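Side-chain contacts in fimbrial subunit type 1 (Actinomyces oris, PDB 3UXF), which serves as the major structural subunit from which fimbriae on the surface of this oral bacterium are built: residues A[114-119]-A[130-135]; A[159-164]-A[172-177]; A[362-367]-A[454-459]. All coordinates share one frame; numbering follows the deposited sequence.

Contact 1 (A[114-119]-A[130-135]). With CA (calcium ion), chain D.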
loop_
_atom_site.group_PDB
_atom_site.type_symbol
_atom_site.label_atom_id
_atom_site.label_comp_id
_atom_site.label_asym_id
_atom_site.label_seq_id
_atom_site.Cartn_x
_atom_site.Cartn_y
_atom_site.Cartn_z
ATOM N N THR A 114 -13.599 -25.251 -28.561
ATOM C CA THR A 114 -12.994 -26.216 -27.657
ATOM C C THR A 114 -12.374 -25.502 -26.453
ATOM O O THR A 114 -11.371 -24.803 -26.598
ATOM C CB THR A 114 -11.917 -27.016 -28.388
ATOM O OG1 THR A 114 -12.548 -27.762 -29.444
ATOM C CG2 THR A 114 -11.213 -27.983 -27.458
ATOM N N VAL A 115 -12.993 -25.677 -25.293
ATOM C CA VAL A 115 -12.652 -24.914 -24.079
ATOM C C VAL A 115 -12.497 -25.838 -22.856
ATOM O O VAL A 115 -13.224 -26.814 -22.733
ATOM C CB VAL A 115 -13.798 -23.910 -23.791
ATOM C CG1 VAL A 115 -13.516 -23.102 -22.560
ATOM C CG2 VAL A 115 -14.005 -23.001 -24.981
ATOM N N GLN A 116 -11.540 -25.555 -21.966
ATOM C CA GLN A 116 -11.412 -26.269 -20.712
ATOM C C GLN A 116 -11.089 -25.257 -19.628
ATOM O O GLN A 116 -10.493 -24.216 -19.925
ATOM C CB GLN A 116 -10.264 -27.280 -20.779
ATOM C CG GLN A 116 -10.619 -28.544 -21.587
ATOM C CD GLN A 116 -11.744 -29.350 -20.943
ATOM O OE1 GLN A 116 -11.855 -29.459 -19.708
ATOM N NE2 GLN A 116 -12.576 -29.925 -21.783
ATOM N N LYS A 117 -11.476 -25.565 -18.394
ATOM C CA LYS A 117 -11.221 -24.686 -17.259
ATOM C C LYS A 117 -10.674 -25.450 -16.063
ATOM O O LYS A 117 -10.959 -26.629 -15.879
ATOM C CB LYS A 117 -12.500 -23.969 -16.820
ATOM C CG LYS A 117 -13.335 -23.384 -17.931
ATOM C CD LYS A 117 -14.638 -22.827 -17.375
ATOM C CE LYS A 117 -15.642 -23.937 -17.095
ATOM N NZ LYS A 117 -15.817 -24.201 -15.641
ATOM N N ILE A 118 -9.900 -24.748 -15.244
ATOM C CA ILE A 118 -9.348 -25.300 -14.015
ATOM C C ILE A 118 -9.180 -24.174 -13.003
ATOM O O ILE A 118 -8.863 -23.048 -13.371
ATOM C CB ILE A 118 -7.979 -25.946 -14.241
ATOM C CG1 ILE A 118 -8.136 -27.340 -14.840
ATOM C CG2 ILE A 118 -7.218 -26.036 -12.931
ATOM C CD1 ILE A 118 -7.176 -28.347 -14.266
ATOM N N THR A 119 -9.393 -24.484 -11.729
ATOM C CA THR A 119 -9.228 -23.498 -10.667
ATOM C C THR A 119 -8.036 -23.890 -9.807
ATOM O O THR A 119 -7.868 -25.060 -9.474
ATOM C CB THR A 119 -10.486 -23.382 -9.798
ATOM O OG1 THR A 119 -11.578 -22.922 -10.600
ATOM C CG2 THR A 119 -10.255 -22.402 -8.662
ATOM N N ASP A 130 -3.593 -34.256 -19.833
ATOM C CA ASP A 130 -3.665 -34.849 -21.174
ATOM C C ASP A 130 -5.117 -35.003 -21.643
ATOM O O ASP A 130 -5.409 -34.872 -22.833
ATOM C CB ASP A 130 -2.923 -36.185 -21.142
ATOM C CG ASP A 130 -2.818 -36.849 -22.508
ATOM O OD1 ASP A 130 -2.720 -36.153 -23.534
ATOM O OD2 ASP A 130 -2.806 -38.091 -22.542
ATOM N N ALA A 131 -6.041 -35.270 -20.730
ATOM C CA ALA A 131 -7.449 -35.332 -21.144
ATOM C C ALA A 131 -7.975 -33.986 -21.621
ATOM O O ALA A 131 -8.901 -33.926 -22.441
ATOM C CB ALA A 131 -8.370 -35.899 -20.005
ATOM N N GLN A 132 -7.412 -32.907 -21.052
ATOM C CA GLN A 132 -7.886 -31.566 -21.365
ATOM C C GLN A 132 -7.145 -30.860 -22.479
ATOM O O GLN A 132 -7.554 -29.783 -22.899
ATOM C CB GLN A 132 -7.778 -30.707 -20.119
ATOM C CG GLN A 132 -8.720 -31.099 -19.016
ATOM C CD GLN A 132 -8.440 -30.270 -17.769
ATOM O OE1 GLN A 132 -7.337 -30.325 -17.228
ATOM N NE2 GLN A 132 -9.448 -29.509 -17.309
ATOM N N THR A 133 -6.064 -31.450 -22.969
ATOM C CA THR A 133 -5.239 -30.738 -23.932
ATOM C C THR A 133 -4.807 -31.669 -25.044
ATOM O O THR A 133 -4.690 -32.888 -24.845
ATOM C CB THR A 133 -3.944 -30.150 -23.296
ATOM O OG1 THR A 133 -3.145 -31.186 -22.694
ATOM C CG2 THR A 133 -4.269 -29.094 -22.260
ATOM N N GLU A 134 -4.570 -31.093 -26.210
ATOM C CA GLU A 134 -4.010 -31.862 -27.312
ATOM C C GLU A 134 -2.960 -30.991 -27.991
ATOM O O GLU A 134 -2.802 -29.817 -27.640
ATOM C CB GLU A 134 -5.108 -32.277 -28.297
ATOM C CG GLU A 134 -5.840 -31.126 -28.916
ATOM C CD GLU A 134 -7.064 -31.565 -29.725
ATOM O OE1 GLU A 134 -6.885 -32.003 -30.880
ATOM O OE2 GLU A 134 -8.195 -31.447 -29.204
ATOM N N VAL A 135 -2.208 -31.585 -28.914
ATOM C CA VAL A 135 -1.262 -30.805 -29.715
ATOM C C VAL A 135 -1.987 -29.662 -30.394
ATOM O O VAL A 135 -2.986 -29.848 -31.128
ATOM C CB VAL A 135 -0.550 -31.698 -30.752
ATOM C CG1 VAL A 135 0.219 -30.870 -31.755
ATOM C CG2 VAL A 135 0.411 -32.640 -30.013
HETATM CA CA CA D . -4.526 -35.241 -24.999
HETATM O O HOH W 1 -4.267 -36.016 -27.298
HETATM O O HOH W 2 -2.379 -34.456 -25.937
HETATM O O HOH W 3 -5.418 -37.453 -24.620
HETATM O O HOH W 4 -6.701 -34.881 -25.861
#
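Q132 reaches from the calcium-binding loop to the edge strand 114-119, where its flat amide end meets Q116 and I118. The strand is one of the two edges of a four-stranded antiparallel sheet in the N-terminal pilin domain, and alternation along it turns Q116 and I118 to the loop while V115 and K117 face away. The close part of the contact is the I118 side. CG1 of I118 lies 3.5 Å from Q132 NE2 and its CD1 3.6 Å from Q132 OE1, so a branched aliphatic chain spans the width of the amide and also packs on A126 and F128. The extended chain of Q132 (chi2 174°) gives it the reach to arrive there. The Q116 side is held more loosely. Q132 NE2 donates to Q116 OE1 across 3.4 Å, a long, weak bond between amide planes turned 65° apart, with Q116 folding back at chi2 to bring its oxygen round. The stronger polar partner of Q132 is the backbone N of T129, bonded to its OE1. Behind this residue the loop closes on calcium, which takes D130 O, D130 OD1 at 2.5 Å and T133 O at 2.4 Å. Four waters complete seven oxygen ligands, a coordination well suited to calcium. D130 OD1 is also bonded to the backbone N of T43. The contact therefore joins two unlike chemistries: charge and carbonyl oxygens fix the loop around its metal, while a neutral glutamine, able to donate and accept at once, links that loop to the sheet edge with little more than one weak bond and aliphatic packing.

Contact 2 (A[159-164]-A[172-177])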
loop_
_atom_site.group_PDB
_atom_site.type_symbol
_atom_site.label_atom_id
_atom_site.label_comp_id
_atom_site.label_asym_id
_atom_site.label_seq_id
_atom_site.Cartn_x
_atom_site.Cartn_y
_atom_site.Cartn_z
ATOM N N LEU A 159 1.372 -26.280 -27.479
ATOM C CA LEU A 159 1.757 -27.609 -27.004
ATOM C C LEU A 159 2.037 -28.410 -28.251
ATOM O O LEU A 159 1.119 -28.672 -29.028
ATOM C CB LEU A 159 0.567 -28.264 -26.329
ATOM C CG LEU A 159 0.203 -27.946 -24.872
ATOM C CD1 LEU A 159 0.986 -26.820 -24.114
ATOM C CD2 LEU A 159 -1.310 -28.029 -24.563
ATOM N N PRO A 160 3.297 -28.826 -28.476
ATOM C CA PRO A 160 4.491 -28.576 -27.661
ATOM C C PRO A 160 5.112 -27.217 -27.953
ATOM O O PRO A 160 4.648 -26.470 -28.834
ATOM C CB PRO A 160 5.451 -29.677 -28.128
ATOM C CG PRO A 160 5.098 -29.820 -29.624
ATOM C CD PRO A 160 3.605 -29.589 -29.701
ATOM N N MET A 161 6.166 -26.902 -27.197
ATOM C CA MET A 161 7.056 -25.782 -27.437
ATOM C C MET A 161 8.393 -26.385 -27.740
ATOM O O MET A 161 8.693 -27.470 -27.246
ATOM C CB MET A 161 7.248 -24.968 -26.138
ATOM C CG MET A 161 6.133 -24.008 -25.859
ATOM S SD MET A 161 6.576 -23.100 -24.371
ATOM C CE MET A 161 7.977 -22.186 -24.985
ATOM N N THR A 162 9.220 -25.665 -28.483
ATOM C CA THR A 162 10.595 -26.072 -28.680
ATOM C C THR A 162 11.337 -25.626 -27.424
ATOM O O THR A 162 11.281 -24.459 -27.055
ATOM C CB THR A 162 11.214 -25.404 -29.915
ATOM O OG1 THR A 162 10.599 -25.926 -31.097
ATOM C CG2 THR A 162 12.711 -25.667 -29.977
ATOM N N ASN A 163 12.008 -26.561 -26.762
ATOM C CA ASN A 163 12.739 -26.267 -25.532
ATOM C C ASN A 163 13.961 -25.390 -25.783
ATOM O O ASN A 163 14.928 -25.831 -26.391
ATOM C CB ASN A 163 13.159 -27.572 -24.854
ATOM C CG ASN A 163 13.696 -27.360 -23.451
ATOM O OD1 ASN A 163 14.078 -26.255 -23.085
ATOM N ND2 ASN A 163 13.727 -28.424 -22.664
ATOM N N PRO A 164 13.915 -24.148 -25.311
ATOM C CA PRO A 164 15.033 -23.221 -25.515
ATOM C C PRO A 164 16.311 -23.680 -24.815
ATOM O O PRO A 164 17.398 -23.277 -25.216
ATOM C CB PRO A 164 14.523 -21.906 -24.911
ATOM C CG PRO A 164 13.423 -22.295 -24.006
ATOM C CD PRO A 164 12.795 -23.511 -24.602
ATOM N N TYR A 172 6.346 -31.285 -24.557
ATOM C CA TYR A 172 4.900 -31.476 -24.576
ATOM C C TYR A 172 4.240 -31.217 -23.224
ATOM O O TYR A 172 3.023 -31.267 -23.106
ATOM C CB TYR A 172 4.552 -32.887 -25.060
ATOM C CG TYR A 172 4.920 -33.163 -26.500
ATOM C CD1 TYR A 172 3.987 -33.023 -27.514
ATOM C CD2 TYR A 172 6.200 -33.571 -26.844
ATOM C CE1 TYR A 172 4.316 -33.276 -28.828
ATOM C CE2 TYR A 172 6.537 -33.827 -28.160
ATOM C CZ TYR A 172 5.590 -33.678 -29.146
ATOM O OH TYR A 172 5.915 -33.930 -30.455
ATOM N N ASN A 173 5.050 -30.950 -22.208
ATOM C CA ASN A 173 4.539 -30.661 -20.874
ATOM C C ASN A 173 4.977 -29.257 -20.511
ATOM O O ASN A 173 6.025 -29.058 -19.906
ATOM C CB ASN A 173 5.070 -31.682 -19.874
ATOM C CG ASN A 173 4.657 -33.096 -20.220
ATOM O OD1 ASN A 173 5.477 -33.912 -20.628
ATOM N ND2 ASN A 173 3.375 -33.388 -20.070
ATOM N N VAL A 174 4.193 -28.287 -20.956
ATOM C CA VAL A 174 4.560 -26.890 -20.848
ATOM C C VAL A 174 4.146 -26.244 -19.534
ATOM O O VAL A 174 3.042 -26.456 -19.044
ATOM C CB VAL A 174 3.984 -26.087 -22.031
ATOM C CG1 VAL A 174 4.327 -24.618 -21.900
ATOM C CG2 VAL A 174 4.504 -26.648 -23.343
ATOM N N HIS A 175 5.057 -25.456 -18.978
ATOM C CA HIS A 175 4.806 -24.715 -17.756
ATOM C C HIS A 175 4.877 -23.238 -18.085
ATOM O O HIS A 175 5.822 -22.786 -18.721
ATOM C CB HIS A 175 5.847 -25.058 -16.695
ATOM C CG HIS A 175 5.680 -26.424 -16.112
ATOM N ND1 HIS A 175 5.180 -26.636 -14.847
ATOM C CD2 HIS A 175 5.938 -27.649 -16.625
ATOM C CE1 HIS A 175 5.138 -27.933 -14.605
ATOM N NE2 HIS A 175 5.592 -28.571 -15.668
ATOM N N VAL A 176 3.873 -22.486 -17.658
ATOM C CA VAL A 176 3.852 -21.057 -17.919
ATOM C C VAL A 176 3.636 -20.261 -16.637
ATOM O O VAL A 176 2.878 -20.667 -15.761
ATOM C CB VAL A 176 2.778 -20.682 -18.963
ATOM C CG1 VAL A 176 3.175 -21.195 -20.335
ATOM C CG2 VAL A 176 1.427 -21.238 -18.558
ATOM N N TYR A 177 4.324 -19.129 -16.541
ATOM C CA TYR A 177 4.209 -18.234 -15.398
ATOM C C TYR A 177 3.700 -16.894 -15.906
ATOM O O TYR A 177 4.484 -16.022 -16.268
ATOM C CB TYR A 177 5.567 -18.060 -14.714
ATOM C CG TYR A 177 6.154 -19.348 -14.182
ATOM C CD1 TYR A 177 6.100 -19.653 -12.830
ATOM C CD2 TYR A 177 6.759 -20.259 -15.033
ATOM C CE1 TYR A 177 6.633 -20.826 -12.342
ATOM C CE2 TYR A 177 7.294 -21.435 -14.555
ATOM C CZ TYR A 177 7.231 -21.714 -13.208
ATOM O OH TYR A 177 7.760 -22.886 -12.729
#
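P160 lies over the ring of Y172 where the hairpin of strands 161-162 and 170-176 begins in the N-terminal pilin domain. Its CB sits 3.8 Å from the ring centroid and only 13° off the normal, a CH-pi contact, and its CG reaches Y172 CE1 at 3.6 Å. Proline suits this place because its compact ring, short of rotatable bonds, offers polarised C-H groups to an aromatic face. Next along the hairpin, V174 serves two neighbours: its CG2 meets L159 CD1 at 3.6 Å, and its CG1, anti to the backbone N (chi1 178°), meets M161 SD at 3.7 Å. Beta branching suits this: CG2 also lies near M161 CG, and the methionine chain, extended at chi2 (-177°), carries SD out to the valine. Further out, the cis peptide between L159 and P160 kinks the chain as it leaves strand 155-159 for the hairpin. T158 OG1 bonds P160 O, and M161 pairs through its backbone with N171. T44 of strand 44-48 makes backbone bonds to Y172 and V174, while V157 packs on V174 and W170 on P160. At the far end of the aromatic ring, the phenol oxygen Y172 OH is hydrogen-bonded to the backbone N of D38.

Contact 3 (A[362-367]-A[454-459])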
loop_
_atom_site.group_PDB
_atom_site.type_symbol
_atom_site.label_atom_id
_atom_site.label_comp_id
_atom_site.label_asym_id
_atom_site.label_seq_id
_atom_site.Cartn_x
_atom_site.Cartn_y
_atom_site.Cartn_z
ATOM N N GLY A 362 13.132 15.480 42.994
ATOM C CA GLY A 362 14.270 16.305 43.336
ATOM C C GLY A 362 15.335 15.488 44.032
ATOM O O GLY A 362 15.067 14.385 44.497
ATOM N N THR A 363 16.546 16.026 44.097
ATOM C CA THR A 363 17.631 15.327 44.780
ATOM C C THR A 363 17.348 15.145 46.261
ATOM O O THR A 363 17.943 14.266 46.891
ATOM C CB THR A 363 18.983 16.016 44.590
ATOM O OG1 THR A 363 18.908 17.373 45.038
ATOM C CG2 THR A 363 19.397 15.967 43.125
ATOM N N ASP A 364 16.426 15.953 46.788
ATOM C CA ASP A 364 15.979 15.865 48.183
ATOM C C ASP A 364 14.961 14.746 48.447
ATOM O O ASP A 364 14.640 14.434 49.598
ATOM C CB ASP A 364 15.428 17.216 48.647
ATOM C CG ASP A 364 14.313 17.755 47.746
ATOM O OD1 ASP A 364 14.065 17.174 46.651
ATOM O OD2 ASP A 364 13.715 18.789 48.124
ATOM N N ASP A 365 14.465 14.135 47.382
ATOM C CA ASP A 365 13.544 13.018 47.481
ATOM C C ASP A 365 12.448 13.184 48.542
ATOM O O ASP A 365 12.306 12.337 49.447
ATOM C CB ASP A 365 14.352 11.766 47.796
ATOM C CG ASP A 365 13.518 10.518 47.742
ATOM O OD1 ASP A 365 12.701 10.388 46.809
ATOM O OD2 ASP A 365 13.696 9.683 48.654
ATOM N N LEU A 366 11.673 14.263 48.455
ATOM C CA LEU A 366 10.601 14.500 49.440
ATOM C C LEU A 366 9.436 13.494 49.292
ATOM O O LEU A 366 8.998 13.176 48.192
ATOM C CB LEU A 366 10.102 15.948 49.368
ATOM C CG LEU A 366 11.128 17.073 49.480
ATOM C CD1 LEU A 366 10.481 18.421 49.271
ATOM C CD2 LEU A 366 11.852 17.068 50.841
ATOM N N ALA A 367 8.932 12.983 50.415
ATOM C CA ALA A 367 7.803 12.061 50.369
ATOM C C ALA A 367 6.502 12.781 50.001
ATOM O O ALA A 367 5.605 12.176 49.400
ATOM C CB ALA A 367 7.651 11.320 51.696
ATOM N N GLU A 454 8.321 25.520 42.990
ATOM C CA GLU A 454 8.804 26.426 44.050
ATOM C C GLU A 454 9.884 25.750 44.913
ATOM O O GLU A 454 9.698 24.630 45.372
ATOM C CB GLU A 454 7.627 26.857 44.931
ATOM C CG GLU A 454 8.016 27.817 46.015
ATOM C CD GLU A 454 6.798 28.333 46.741
ATOM O OE1 GLU A 454 5.701 27.800 46.466
ATOM O OE2 GLU A 454 6.928 29.264 47.562
ATOM N N GLY A 455 11.002 26.442 45.122
ATOM C CA GLY A 455 12.083 25.917 45.932
ATOM C C GLY A 455 13.125 25.136 45.157
ATOM O O GLY A 455 14.037 24.543 45.749
ATOM N N TYR A 456 12.976 25.103 43.833
ATOM C CA TYR A 456 13.915 24.364 42.965
ATOM C C TYR A 456 14.483 25.200 41.816
ATOM O O TYR A 456 14.000 26.290 41.507
ATOM C CB TYR A 456 13.255 23.099 42.415
ATOM C CG TYR A 456 12.842 22.188 43.523
ATOM C CD1 TYR A 456 13.705 21.226 44.011
ATOM C CD2 TYR A 456 11.616 22.344 44.133
ATOM C CE1 TYR A 456 13.340 20.409 45.037
ATOM C CE2 TYR A 456 11.246 21.545 45.179
ATOM C CZ TYR A 456 12.107 20.578 45.626
ATOM O OH TYR A 456 11.738 19.793 46.696
ATOM N N ASN A 457 15.552 24.683 41.207
ATOM C CA ASN A 457 16.196 25.343 40.094
ATOM C C ASN A 457 15.599 24.863 38.780
ATOM O O ASN A 457 15.036 23.766 38.680
ATOM C CB ASN A 457 17.669 24.991 40.084
ATOM C CG ASN A 457 18.451 25.755 41.112
ATOM O OD1 ASN A 457 18.671 26.986 40.965
ATOM N ND2 ASN A 457 18.798 25.089 42.191
ATOM N N LEU A 458 15.725 25.722 37.782
ATOM C CA LEU A 458 15.565 25.295 36.396
ATOM C C LEU A 458 16.702 24.322 36.051
ATOM O O LEU A 458 17.612 24.112 36.844
ATOM C CB LEU A 458 15.601 26.522 35.488
ATOM C CG LEU A 458 14.355 27.420 35.552
ATOM C CD1 LEU A 458 14.735 28.823 35.054
ATOM C CD2 LEU A 458 13.223 26.833 34.707
ATOM N N GLN A 459 16.645 23.728 34.865
ATOM C CA GLN A 459 17.682 22.815 34.391
ATOM C C GLN A 459 18.775 23.526 33.599
ATOM O O GLN A 459 18.538 24.542 32.921
ATOM C CB GLN A 459 17.083 21.737 33.480
ATOM C CG GLN A 459 16.100 20.824 34.163
ATOM C CD GLN A 459 16.736 19.904 35.143
ATOM O OE1 GLN A 459 17.922 19.558 35.016
ATOM N NE2 GLN A 459 15.939 19.428 36.096
#
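D364 is the third residue of a type I beta turn, G362 to D365, that brings its side chain to the hydroxyl of Y456 from the loop 454-459; both loops belong to the prealbumin-like domain, a beta-sandwich fold. The turn closes through D365 N to G362 O at 3.0 Å, and D365 then leaves it with left-handed backbone angles. In the opposing loop, G455 has a positive phi of 91°, a conformation natural to glycine, and the chain then runs extended through Y456 to Q459. Backbone bonds tie both loops to the C-terminal end of the chain: T363 pairs with D484, G455 with K487 and N457 with I485. The amide nitrogens N457 ND2 and Q459 NE2 add bonds to I485 O and T483 O.

Between the loops stands the ring of Y456, long and stiff enough to span the distance and carry its hydroxyl to the turn. Y456 OH donates to D364 OD2 across 2.6 Å, a short bond to the syn lone pair of the carboxylate. The acid comes at the ring edge, with CG near the ring plane but the carboxylate turned 70° from it. D364 adopts the position between its own N and carbonyl carbon (chi1 55°), which points the group at the tyrosine. Absence of a side chain on G362 suits a place hemmed in by the D364 carboxylate and the ring edge. L366 lays a methyl against the same hydroxyl, CD1 being 3.2 Å from Y456 OH, and may help to shield the bond from water. A second tyrosine, Y372, meets the Y456 ring at about 50° and positions the acid: its OH is hydrogen-bonded to both D364 OD1 and L366 N.

Overall arrangement
Contacts 1 and 2 share the N-terminal pilin domain, with centres 15 Å apart, and touch directly: T133 CB of the calcium loop packs on L159 CD2 at 3.6 Å, and V135 meets L159 and Y172. Contact 1 is the surface member, part polar, part aliphatic, and metal-bearing; contact 2 is buried and its side chains meet through apolar and CH-pi packing, as befits an interior where a hairpin folds against neighbouring strands. Contact 3 lies at the opposite end of the elongated molecule, its centre more than 80 Å from either. Partly buried, it joins two loops distant in sequence through one short phenol-to-carboxylate hydrogen bond, probably charged, unlike the weak neutral amide pair of contact 1.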